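Local coordinates for dTDP-4-dehydrorhamnose reductase (PDB 3SC6), which catalyses the NADP-dependent interconversion of dTDP-4-dehydrorhamnose and dTDP-L-rhamnose, the reductase step of the dTDP-L-rhamnose biosynthetic pathway, at residues Gln16-Tyr30 with Tyr190-His203. Numbering follows the deposited sequence.
Sequences QLGKQLQEELNPEEY and YVADLNVMINKLIH. With NAP (NADP nicotinamide-adenine-dinucleotide phosphate), chain G.
Y190 OH is met by Q20 NE2 in a weak hydrogen bond of 3.4 Å, and it is also hydrogen-bonded to E283, its strongest partner, and to K159. Q20 suits this place because its chain runs extended over V191, CG anti to the backbone N (chi1 -178°), carrying the amide as far as Y190. The same NE2 reaches E24 OE2, one turn on in its own helix, at 2.9 Å on the syn side. N195 ND2 donates to the other oxygen, E24 OE1, at 3.1 Å from well above the carboxylate plane. N195 is a knob among L17, Q20, L21 and E24: its short amide gives ND2 to E24 while L21 CD1 packs 3.4 Å from N195 CG. Helices 16-24 and 191-202 cross here at -60°. In this Rossmann fold, helix 16-24 follows strand 6-11 and presents its N-terminal end to NADP: Q16 N donates to the pyrophosphate oxygen O2A and L17 N to O2N. L17 turns one methyl to each neighbour, CD1 to the ribose carbon C5D and CD2 to V191 CG1 (3.5 Å). At the far end Y30 and H203 form an offset edge-to-face pair, the edge of Y30 toward the H203 face with planes 68° apart, and H203 ND1 donates to N199 O.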
loop_
_atom_site.group_PDB
_atom_site.type_symbol
_atom_site.label_atom_id
_atom_site.label_comp_id
_atom_site.label_asym_id
_atom_site.label_seq_id
_atom_site.Cartn_x
_atom_site.Cartn_y
_atom_site.Cartn_z
ATOM N N GLN A 16 -8.789 -1.600 -1.716
ATOM C CA GLN A 16 -8.671 -1.479 -0.261
ATOM C C GLN A 16 -8.476 -0.038 0.217
ATOM O O GLN A 16 -9.194 0.408 1.112
ATOM C CB GLN A 16 -7.535 -2.360 0.262
ATOM C CG GLN A 16 -7.731 -3.846 0.006
ATOM C CD GLN A 16 -6.574 -4.689 0.519
ATOM O OE1 GLN A 16 -6.618 -5.919 0.459
ATOM N NE2 GLN A 16 -5.535 -4.032 1.030
ATOM N N LEU A 17 -7.505 0.679 -0.357
ATOM C CA LEU A 17 -7.249 2.072 0.039
ATOM C C LEU A 17 -8.300 3.044 -0.449
ATOM O O LEU A 17 -8.954 3.708 0.350
ATOM C CB LEU A 17 -5.890 2.578 -0.451
ATOM C CG LEU A 17 -4.615 1.990 0.120
ATOM C CD1 LEU A 17 -3.415 2.656 -0.538
ATOM C CD2 LEU A 17 -4.598 2.225 1.620
ATOM N N GLY A 18 -8.433 3.142 -1.767
ATOM C CA GLY A 18 -9.397 4.042 -2.385
ATOM C C GLY A 18 -10.767 4.010 -1.741
ATOM O O GLY A 18 -11.374 5.052 -1.504
ATOM N N LYS A 19 -11.251 2.808 -1.463
ATOM C CA LYS A 19 -12.554 2.624 -0.847
ATOM C C LYS A 19 -12.613 3.245 0.551
ATOM O O LYS A 19 -13.608 3.876 0.911
ATOM C CB LYS A 19 -12.866 1.124 -0.768
ATOM C CG LYS A 19 -14.220 0.748 -0.166
ATOM C CD LYS A 19 -15.392 1.264 -0.983
ATOM C CE LYS A 19 -16.725 0.868 -0.344
ATOM N NZ LYS A 19 -16.884 -0.609 -0.215
ATOM N N GLN A 20 -11.540 3.084 1.324
ATOM C CA GLN A 20 -11.487 3.619 2.688
ATOM C C GLN A 20 -10.878 5.025 2.790
ATOM O O GLN A 20 -11.213 5.778 3.700
ATOM C CB GLN A 20 -10.765 2.624 3.601
ATOM C CG GLN A 20 -10.684 3.031 5.064
ATOM C CD GLN A 20 -10.059 1.951 5.929
ATOM O OE1 GLN A 20 -9.756 0.856 5.453
ATOM N NE2 GLN A 20 -9.887 2.244 7.212
ATOM N N LEU A 21 -9.988 5.372 1.866
ATOM C CA LEU A 21 -9.357 6.692 1.862
ATOM C C LEU A 21 -10.426 7.726 1.531
ATOM O O LEU A 21 -10.484 8.800 2.127
ATOM C CB LEU A 21 -8.235 6.746 0.826
ATOM C CG LEU A 21 -7.493 8.076 0.685
ATOM C CD1 LEU A 21 -6.882 8.512 2.011
ATOM C CD2 LEU A 21 -6.425 7.963 -0.394
ATOM N N GLN A 22 -11.265 7.374 0.565
ATOM C CA GLN A 22 -12.364 8.211 0.109
ATOM C C GLN A 22 -13.278 8.649 1.260
ATOM O O GLN A 22 -13.862 9.730 1.217
ATOM C CB GLN A 22 -13.180 7.411 -0.907
ATOM C CG GLN A 22 -14.435 8.083 -1.427
ATOM C CD GLN A 22 -15.190 7.189 -2.399
ATOM O OE1 GLN A 22 -14.697 6.129 -2.797
ATOM N NE2 GLN A 22 -16.388 7.614 -2.791
ATOM N N GLU A 23 -13.397 7.806 2.280
ATOM C CA GLU A 23 -14.242 8.101 3.435
ATOM C C GLU A 23 -13.524 8.832 4.559
ATOM O O GLU A 23 -14.165 9.483 5.377
ATOM C CB GLU A 23 -14.783 6.795 4.022
ATOM C CG GLU A 23 -15.633 5.965 3.080
ATOM C CD GLU A 23 -16.103 4.669 3.720
ATOM O OE1 GLU A 23 -15.722 4.409 4.883
ATOM O OE2 GLU A 23 -16.842 3.906 3.059
ATOM N N GLU A 24 -12.201 8.722 4.608
ATOM C CA GLU A 24 -11.426 9.370 5.668
ATOM C C GLU A 24 -10.905 10.786 5.378
ATOM O O GLU A 24 -10.402 11.453 6.284
ATOM C CB GLU A 24 -10.316 8.430 6.138
ATOM C CG GLU A 24 -10.891 7.129 6.707
ATOM C CD GLU A 24 -9.838 6.159 7.187
ATOM O OE1 GLU A 24 -8.632 6.480 7.084
ATOM O OE2 GLU A 24 -10.222 5.072 7.674
ATOM N N LEU A 25 -11.008 11.242 4.133
ATOM C CA LEU A 25 -10.559 12.592 3.797
ATOM C C LEU A 25 -11.720 13.512 4.152
ATOM O O LEU A 25 -12.848 13.284 3.715
ATOM C CB LEU A 25 -10.197 12.727 2.320
ATOM C CG LEU A 25 -9.026 11.880 1.834
ATOM C CD1 LEU A 25 -8.827 12.067 0.338
ATOM C CD2 LEU A 25 -7.758 12.244 2.596
ATOM N N ASN A 26 -11.443 14.537 4.952
ATOM C CA ASN A 26 -12.472 15.482 5.378
ATOM C C ASN A 26 -13.147 16.151 4.176
ATOM O O ASN A 26 -12.506 16.903 3.442
ATOM C CB ASN A 26 -11.860 16.532 6.314
ATOM C CG ASN A 26 -12.892 17.487 6.888
ATOM O OD1 ASN A 26 -14.089 17.354 6.642
ATOM N ND2 ASN A 26 -12.427 18.444 7.679
ATOM N N PRO A 27 -14.451 15.877 3.971
ATOM C CA PRO A 27 -15.188 16.462 2.845
ATOM C C PRO A 27 -15.378 17.976 2.940
ATOM O O PRO A 27 -15.629 18.616 1.923
ATOM C CB PRO A 27 -16.537 15.738 2.885
ATOM C CG PRO A 27 -16.680 15.258 4.279
ATOM C CD PRO A 27 -15.300 14.982 4.782
ATOM N N GLU A 28 -15.279 18.540 4.140
ATOM C CA GLU A 28 -15.433 19.987 4.314
ATOM C C GLU A 28 -14.055 20.641 4.264
ATOM O O GLU A 28 -13.720 21.496 5.078
ATOM C CB GLU A 28 -16.156 20.319 5.622
ATOM C CG GLU A 28 -17.573 19.760 5.693
ATOM C CD GLU A 28 -18.288 20.135 6.979
ATOM O OE1 GLU A 28 -17.664 20.796 7.838
ATOM O OE2 GLU A 28 -19.477 19.772 7.130
ATOM N N GLU A 29 -13.272 20.215 3.279
ATOM C CA GLU A 29 -11.920 20.707 3.059
ATOM C C GLU A 29 -11.509 20.408 1.618
ATOM O O GLU A 29 -10.850 21.224 0.971
ATOM C CB GLU A 29 -10.945 20.032 4.030
ATOM C CG GLU A 29 -9.494 20.486 3.893
ATOM C CD GLU A 29 -8.548 19.789 4.870
ATOM O OE1 GLU A 29 -9.001 18.913 5.641
ATOM O OE2 GLU A 29 -7.344 20.117 4.861
ATOM N N TYR A 30 -11.907 19.233 1.125
ATOM C CA TYR A 30 -11.594 18.810 -0.233
ATOM C C TYR A 30 -12.806 18.300 -1.006
ATOM O O TYR A 30 -13.760 17.797 -0.417
ATOM C CB TYR A 30 -10.617 17.628 -0.206
ATOM C CG TYR A 30 -9.278 17.856 0.447
ATOM C CD1 TYR A 30 -8.213 18.355 -0.282
ATOM C CD2 TYR A 30 -9.057 17.508 1.773
ATOM C CE1 TYR A 30 -6.975 18.544 0.299
ATOM C CE2 TYR A 30 -7.817 17.691 2.363
ATOM C CZ TYR A 30 -6.780 18.211 1.618
ATOM O OH TYR A 30 -5.542 18.403 2.182
ATOM N N TYR A 190 -2.349 -1.027 8.872
ATOM C CA TYR A 190 -3.779 -0.758 8.754
ATOM C C TYR A 190 -4.068 0.545 8.014
ATOM O O TYR A 190 -3.660 1.624 8.436
ATOM C CB TYR A 190 -4.465 -0.825 10.126
ATOM C CG TYR A 190 -5.909 -0.381 10.126
ATOM C CD1 TYR A 190 -6.785 -0.795 9.137
ATOM C CD2 TYR A 190 -6.428 0.342 11.191
ATOM C CE1 TYR A 190 -8.112 -0.406 9.150
ATOM C CE2 TYR A 190 -7.757 0.714 11.223
ATOM C CZ TYR A 190 -8.592 0.337 10.199
ATOM O OH TYR A 190 -9.912 0.705 10.221
ATOM N N VAL A 191 -4.773 0.407 6.893
ATOM C CA VAL A 191 -5.153 1.527 6.029
ATOM C C VAL A 191 -5.484 2.820 6.767
ATOM O O VAL A 191 -5.034 3.886 6.370
ATOM C CB VAL A 191 -6.350 1.146 5.128
ATOM C CG1 VAL A 191 -6.807 2.336 4.314
ATOM C CG2 VAL A 191 -5.984 -0.022 4.214
ATOM N N ALA A 192 -6.268 2.739 7.834
ATOM C CA ALA A 192 -6.627 3.942 8.587
ATOM C C ALA A 192 -5.391 4.710 9.040
ATOM O O ALA A 192 -5.370 5.937 8.950
ATOM C CB ALA A 192 -7.503 3.605 9.766
ATOM N N ASP A 193 -4.375 4.001 9.536
ATOM C CA ASP A 193 -3.136 4.654 9.988
ATOM C C ASP A 193 -2.362 5.228 8.796
ATOM O O ASP A 193 -1.730 6.283 8.904
ATOM C CB ASP A 193 -2.240 3.698 10.791
ATOM C CG ASP A 193 -2.875 3.242 12.103
ATOM O OD1 ASP A 193 -3.968 3.732 12.452
ATOM O OD2 ASP A 193 -2.259 2.405 12.801
ATOM N N LEU A 194 -2.406 4.527 7.666
ATOM C CA LEU A 194 -1.718 4.980 6.468
ATOM C C LEU A 194 -2.381 6.261 5.965
ATOM O O LEU A 194 -1.706 7.254 5.682
ATOM C CB LEU A 194 -1.766 3.908 5.375
ATOM C CG LEU A 194 -1.088 4.293 4.058
ATOM C CD1 LEU A 194 0.366 4.659 4.304
ATOM C CD2 LEU A 194 -1.196 3.170 3.039
ATOM N N ASN A 195 -3.707 6.232 5.855
ATOM C CA ASN A 195 -4.458 7.395 5.384
ATOM C C ASN A 195 -4.197 8.617 6.245
ATOM O O ASN A 195 -4.144 9.734 5.732
ATOM C CB ASN A 195 -5.955 7.089 5.305
ATOM C CG ASN A 195 -6.280 6.015 4.275
ATOM O OD1 ASN A 195 -5.452 5.686 3.418
ATOM N ND2 ASN A 195 -7.503 5.492 4.327
ATOM N N VAL A 196 -4.029 8.410 7.549
ATOM C CA VAL A 196 -3.765 9.521 8.448
ATOM C C VAL A 196 -2.459 10.179 8.049
ATOM O O VAL A 196 -2.350 11.402 8.049
ATOM C CB VAL A 196 -3.679 9.080 9.928
ATOM C CG1 VAL A 196 -3.239 10.235 10.806
ATOM C CG2 VAL A 196 -5.006 8.516 10.399
ATOM N N MET A 197 -1.476 9.364 7.676
ATOM C CA MET A 197 -0.171 9.885 7.281
ATOM C C MET A 197 -0.241 10.525 5.892
ATOM O O MET A 197 0.352 11.576 5.664
ATOM C CB MET A 197 0.883 8.778 7.313
ATOM C CG MET A 197 2.297 9.277 7.096
ATOM S SD MET A 197 2.766 10.479 8.375
ATOM C CE MET A 197 2.570 9.494 9.859
ATOM N N ILE A 198 -0.952 9.892 4.966
ATOM C CA ILE A 198 -1.091 10.435 3.611
ATOM C C ILE A 198 -1.695 11.826 3.713
ATOM O O ILE A 198 -1.226 12.780 3.094
ATOM C CB ILE A 198 -2.017 9.562 2.729
ATOM C CG1 ILE A 198 -1.411 8.171 2.528
ATOM C CG2 ILE A 198 -2.219 10.207 1.375
ATOM C CD1 ILE A 198 -2.258 7.243 1.690
ATOM N N ASN A 199 -2.738 11.921 4.521
ATOM C CA ASN A 199 -3.449 13.165 4.752
ATOM C C ASN A 199 -2.476 14.255 5.239
ATOM O O ASN A 199 -2.541 15.400 4.796
ATOM C CB ASN A 199 -4.545 12.922 5.805
ATOM C CG ASN A 199 -5.431 14.122 6.027
ATOM O OD1 ASN A 199 -5.528 15.003 5.180
ATOM N ND2 ASN A 199 -6.138 14.129 7.145
ATOM N N LYS A 200 -1.566 13.887 6.138
ATOM C CA LYS A 200 -0.588 14.836 6.680
ATOM C C LYS A 200 0.403 15.302 5.612
ATOM O O LYS A 200 0.758 16.479 5.563
ATOM C CB LYS A 200 0.117 14.233 7.905
ATOM C CG LYS A 200 -0.864 13.912 9.056
ATOM C CD LYS A 200 -0.224 13.206 10.263
ATOM C CE LYS A 200 0.855 14.029 10.941
ATOM N NZ LYS A 200 0.339 15.326 11.479
ATOM N N LEU A 201 0.827 14.385 4.745
ATOM C CA LEU A 201 1.773 14.723 3.671
ATOM C C LEU A 201 1.190 15.638 2.592
ATOM O O LEU A 201 1.882 16.528 2.101
ATOM C CB LEU A 201 2.316 13.459 2.999
ATOM C CG LEU A 201 3.184 12.502 3.822
ATOM C CD1 LEU A 201 3.475 11.230 3.036
ATOM C CD2 LEU A 201 4.479 13.191 4.261
ATOM N N ILE A 202 -0.073 15.427 2.223
ATOM C CA ILE A 202 -0.696 16.262 1.182
ATOM C C ILE A 202 -0.863 17.743 1.575
ATOM O O ILE A 202 -0.961 18.597 0.696
ATOM C CB ILE A 202 -2.002 15.638 0.608
ATOM C CG1 ILE A 202 -3.144 15.669 1.617
ATOM C CG2 ILE A 202 -1.752 14.196 0.168
ATOM C CD1 ILE A 202 -4.417 15.044 1.085
ATOM N N HIS A 203 -0.898 18.052 2.875
ATOM C CA HIS A 203 -1.026 19.458 3.326
ATOM C C HIS A 203 0.305 20.206 3.270
ATOM O O HIS A 203 0.353 21.399 3.545
ATOM C CB HIS A 203 -1.571 19.570 4.755
ATOM C CG HIS A 203 -3.004 19.174 4.899
ATOM N ND1 HIS A 203 -3.408 17.875 5.117
ATOM C CD2 HIS A 203 -4.132 19.923 4.898
ATOM C CE1 HIS A 203 -4.725 17.838 5.220
ATOM N NE2 HIS A 203 -5.188 19.068 5.094
HETATM P PA NAP G . -6.273 -3.278 -4.616
HETATM O O1A NAP G . -5.957 -4.302 -5.679
HETATM O O2A NAP G . -7.514 -3.451 -3.769
HETATM O O5B NAP G . -6.332 -1.818 -5.292
HETATM C C5B NAP G . -5.914 -1.586 -6.634
HETATM C C4B NAP G . -7.105 -1.078 -7.440
HETATM O O4B NAP G . -6.663 -0.613 -8.725
HETATM C C3B NAP G . -8.144 -2.172 -7.682
HETATM O O3B NAP G . -9.436 -1.788 -7.205
HETATM C C2B NAP G . -8.172 -2.342 -9.184
HETATM O O2B NAP G . -9.483 -2.627 -9.669
HETATM C C1B NAP G . -7.647 -1.001 -9.683
HETATM N N9A NAP G . -7.169 -1.069 -11.091
HETATM C C8A NAP G . -6.713 -2.148 -11.756
HETATM N N7A NAP G . -6.414 -1.782 -13.023
HETATM C C5A NAP G . -6.696 -0.471 -13.146
HETATM C C6A NAP G . -6.602 0.508 -14.254
HETATM N N6A NAP G . -6.139 0.131 -15.472
HETATM N N1A NAP G . -6.980 1.784 -14.015
HETATM C C2A NAP G . -7.437 2.150 -12.801
HETATM N N3A NAP G . -7.534 1.272 -11.782
HETATM C C4A NAP G . -7.175 -0.030 -11.929
HETATM O O3 NAP G . -4.990 -3.138 -3.645
HETATM P PN NAP G . -4.787 -1.899 -2.620
HETATM O O1N NAP G . -4.053 -2.423 -1.408
HETATM O O2N NAP G . -6.076 -1.133 -2.462
HETATM O O5D NAP G . -3.777 -0.947 -3.426
HETATM C C5D NAP G . -3.166 0.173 -2.785
HETATM C C4D NAP G . -1.719 0.333 -3.249
HETATM O O4D NAP G . -0.818 -0.147 -2.238
HETATM C C3D NAP G . -1.411 -0.442 -4.527
HETATM O O3D NAP G . -0.860 0.433 -5.514
HETATM C C2D NAP G . -0.398 -1.494 -4.127
HETATM O O2D NAP G . 0.579 -1.658 -5.155
HETATM C C1D NAP G . 0.203 -0.959 -2.831
HETATM N N1N NAP G . 0.634 -2.013 -1.901
HETATM C C2N NAP G . -0.256 -2.903 -1.429
HETATM C C3N NAP G . 0.136 -3.906 -0.543
HETATM C C7N NAP G . -0.885 -4.889 -0.036
HETATM O O7N NAP G . -2.027 -4.832 -0.470
HETATM N N7N NAP G . -0.543 -5.799 0.873
HETATM C C4N NAP G . 1.468 -3.972 -0.145
HETATM C C5N NAP G . 2.366 -3.041 -0.639
HETATM C C6N NAP G . 1.920 -2.062 -1.521
HETATM P P2B NAP G . -9.870 -4.111 -10.168
HETATM O O1X NAP G . -11.369 -4.033 -10.330
HETATM O O2X NAP G . -9.116 -4.290 -11.464
HETATM O O3X NAP G . -9.405 -5.016 -9.054
#